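Local coordinates for protein - conserved hypothetical (Bacillus anthracis, PDB 4LES) that is of unknown function, a conserved hypothetical protein rich in antiparallel beta sheet, with no activity yet assigned to it, at residues Tyr72-Asp77 against Lys88-Arg93. Residues are numbered along the deposited sequence; the frame is centred on the assembly and turned at random.
With PO4 (phosphate ion), chain E; EOH (ethanol), chain D.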
loop_
_atom_site.group_PDB
_atom_site.type_symbol
_atom_site.label_atom_id
_atom_site.label_comp_id
_atom_site.label_asym_id
_atom_site.label_seq_id
_atom_site.Cartn_x
_atom_site.Cartn_y
_atom_site.Cartn_z
ATOM N N TYR A 72 -8.005 8.481 2.337
ATOM C CA TYR A 72 -7.874 9.151 1.026
ATOM C C TYR A 72 -8.208 8.127 -0.079
ATOM O O TYR A 72 -7.416 7.198 -0.350
ATOM C CB TYR A 72 -6.468 9.670 0.843
ATOM C CG TYR A 72 -6.038 10.623 1.896
ATOM C CD1 TYR A 72 -5.493 10.166 3.081
ATOM C CD2 TYR A 72 -6.167 11.978 1.718
ATOM C CE1 TYR A 72 -5.101 11.029 4.075
ATOM C CE2 TYR A 72 -5.781 12.872 2.715
ATOM C CZ TYR A 72 -5.256 12.389 3.894
ATOM O OH TYR A 72 -4.858 13.260 4.902
ATOM N N ALA A 73 -9.399 8.237 -0.648
ATOM C CA ALA A 73 -9.843 7.322 -1.705
ATOM C C ALA A 73 -9.106 7.605 -2.996
ATOM O O ALA A 73 -8.861 8.748 -3.322
ATOM C CB ALA A 73 -11.349 7.432 -1.934
ATOM N N VAL A 74 -8.683 6.558 -3.690
ATOM C CA VAL A 74 -8.016 6.721 -5.001
ATOM C C VAL A 74 -8.923 5.996 -5.951
ATOM O O VAL A 74 -9.460 6.599 -6.862
ATOM C CB VAL A 74 -6.581 6.146 -5.035
ATOM C CG1 VAL A 74 -5.971 6.234 -6.433
ATOM C CG2 VAL A 74 -5.704 6.885 -4.053
ATOM N N ASN A 75 -9.119 4.696 -5.739
ATOM C CA ASN A 75 -10.030 3.913 -6.601
ATOM C C ASN A 75 -9.781 4.064 -8.088
ATOM O O ASN A 75 -10.709 4.281 -8.864
ATOM C CB ASN A 75 -11.488 4.241 -6.246
ATOM C CG ASN A 75 -11.824 3.851 -4.813
ATOM O OD1 ASN A 75 -12.395 4.626 -4.052
ATOM N ND2 ASN A 75 -11.403 2.663 -4.430
ATOM N N LYS A 76 -8.514 3.917 -8.477
ATOM C CA LYS A 76 -8.098 3.981 -9.876
ATOM C C LYS A 76 -7.277 2.778 -10.274
ATOM O O LYS A 76 -6.518 2.256 -9.461
ATOM C CB LYS A 76 -7.270 5.235 -10.145
ATOM C CG LYS A 76 -8.062 6.492 -9.886
ATOM C CD LYS A 76 -7.361 7.771 -10.304
ATOM C CE LYS A 76 -8.177 8.953 -9.770
ATOM N NZ LYS A 76 -7.579 10.228 -10.217
ATOM N N ASP A 77 -7.431 2.360 -11.526
ATOM C CA ASP A 77 -6.728 1.222 -12.086
ATOM C C ASP A 77 -5.696 1.791 -13.089
ATOM O O ASP A 77 -5.999 2.705 -13.849
ATOM C CB ASP A 77 -7.763 0.279 -12.728
ATOM C CG ASP A 77 -7.202 -1.089 -13.099
ATOM O OD1 ASP A 77 -5.972 -1.310 -12.967
ATOM O OD2 ASP A 77 -8.019 -1.948 -13.529
ATOM N N LYS A 88 -6.590 1.403 -4.221
ATOM C CA LYS A 88 -7.905 1.629 -3.658
ATOM C C LYS A 88 -7.923 2.835 -2.785
ATOM O O LYS A 88 -8.632 3.771 -3.040
ATOM C CB LYS A 88 -8.352 0.399 -2.902
ATOM C CG LYS A 88 -8.439 -0.820 -3.795
ATOM C CD LYS A 88 -8.814 -2.041 -2.972
ATOM C CE LYS A 88 -9.028 -3.224 -3.884
ATOM N NZ LYS A 88 -9.317 -4.480 -3.132
ATOM N N ARG A 89 -7.121 2.839 -1.753
ATOM C CA ARG A 89 -7.098 3.977 -0.891
ATOM C C ARG A 89 -5.805 4.046 -0.150
ATOM O O ARG A 89 -5.019 3.093 -0.149
ATOM C CB ARG A 89 -8.256 3.918 0.078
ATOM C CG ARG A 89 -8.359 2.624 0.834
ATOM C CD ARG A 89 -9.559 2.631 1.825
ATOM N NE ARG A 89 -9.356 1.470 2.672
ATOM C CZ ARG A 89 -9.842 1.273 3.900
ATOM N NH1 ARG A 89 -10.635 2.161 4.492
ATOM N NH2 ARG A 89 -9.515 0.148 4.533
ATOM N N VAL A 90 -5.580 5.209 0.452
ATOM C CA VAL A 90 -4.421 5.443 1.288
ATOM C C VAL A 90 -5.029 5.787 2.642
ATOM O O VAL A 90 -5.958 6.587 2.702
ATOM C CB VAL A 90 -3.565 6.605 0.782
ATOM C CG1 VAL A 90 -2.476 6.927 1.780
ATOM C CG2 VAL A 90 -2.983 6.281 -0.591
ATOM N N VAL A 91 -4.531 5.177 3.710
ATOM C CA VAL A 91 -5.075 5.412 5.053
ATOM C C VAL A 91 -3.993 5.821 6.040
ATOM O O VAL A 91 -2.957 5.190 6.119
ATOM C CB VAL A 91 -5.725 4.134 5.593
ATOM C CG1 VAL A 91 -6.314 4.367 6.985
ATOM C CG2 VAL A 91 -6.820 3.687 4.636
ATOM N N GLU A 92 -4.260 6.883 6.784
ATOM C CA GLU A 92 -3.363 7.393 7.804
ATOM C C GLU A 92 -3.928 6.918 9.115
ATOM O O GLU A 92 -5.078 7.241 9.450
ATOM C CB GLU A 92 -3.348 8.931 7.754
ATOM C CG GLU A 92 -2.526 9.598 8.835
ATOM C CD GLU A 92 -2.579 11.120 8.762
ATOM O OE1 GLU A 92 -3.436 11.679 8.045
ATOM O OE2 GLU A 92 -1.754 11.760 9.442
ATOM N N ARG A 93 -3.156 6.138 9.857
ATOM C CA ARG A 93 -3.647 5.608 11.134
ATOM C C ARG A 93 -2.626 5.461 12.243
ATOM O O ARG A 93 -1.433 5.466 12.014
ATOM C CB ARG A 93 -4.387 4.282 10.915
ATOM C CG ARG A 93 -3.654 3.238 10.110
ATOM C CD ARG A 93 -4.630 2.225 9.523
ATOM N NE ARG A 93 -5.050 1.232 10.489
ATOM C CZ ARG A 93 -6.169 0.517 10.425
ATOM N NH1 ARG A 93 -6.423 -0.363 11.377
ATOM N NH2 ARG A 93 -7.051 0.685 9.455
HETATM P P PO4 E . -10.638 0.625 7.933
HETATM O O1 PO4 E . -9.229 0.867 7.435
HETATM O O2 PO4 E . -11.453 1.890 7.894
HETATM O O3 PO4 E . -11.274 -0.385 7.033
HETATM O O4 PO4 E . -10.593 0.111 9.347
HETATM C C1 EOH D . -9.269 -4.903 -15.164
HETATM C C2 EOH D . -9.042 -5.958 -16.230
HETATM O O EOH D . -8.037 -4.582 -14.504
HETATM O O HOH W 1 -3.765 14.367 7.026
#
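Lys88 O takes two backbone N-H groups at once, from Val74 N and from Asn75 N, each at 2.9 Å, and both donors come from the same face of its carbonyl plane. The second bond is the more bent, with an N-H...O angle of 147°. Toward Tyr72 and Val90 the strands settle into regular antiparallel pairing: Tyr72 N donates to Val90 O at 2.8 Å, and Val90 N donates back to Tyr72 O. The doubled acceptor lies beside a G1 beta bulge, where Asn75 and Lys76 both face Val87, within the hairpin of strands 69-79 and 83-96 at one edge of a four-stranded sheet. On the face carrying Tyr72 and Val90, the tyrosine ring sets its edge to Val90 O, CD1 lying 3.6 Å from that oxygen. Its hydroxyl stops 3.8 Å short of Glu92 OE1, and a water spans the interval, 2.6 Å from Tyr72 OH and donating to Glu92 OE1. On the other face, Arg89 lays CB 3.4 Å from Tyr72 O; chi1 of 52° and an extended chain then carry the guanidinium off to salt bridges with Glu116 and Glu71, while NH2 donates to phosphate O3 at 3.1 Å.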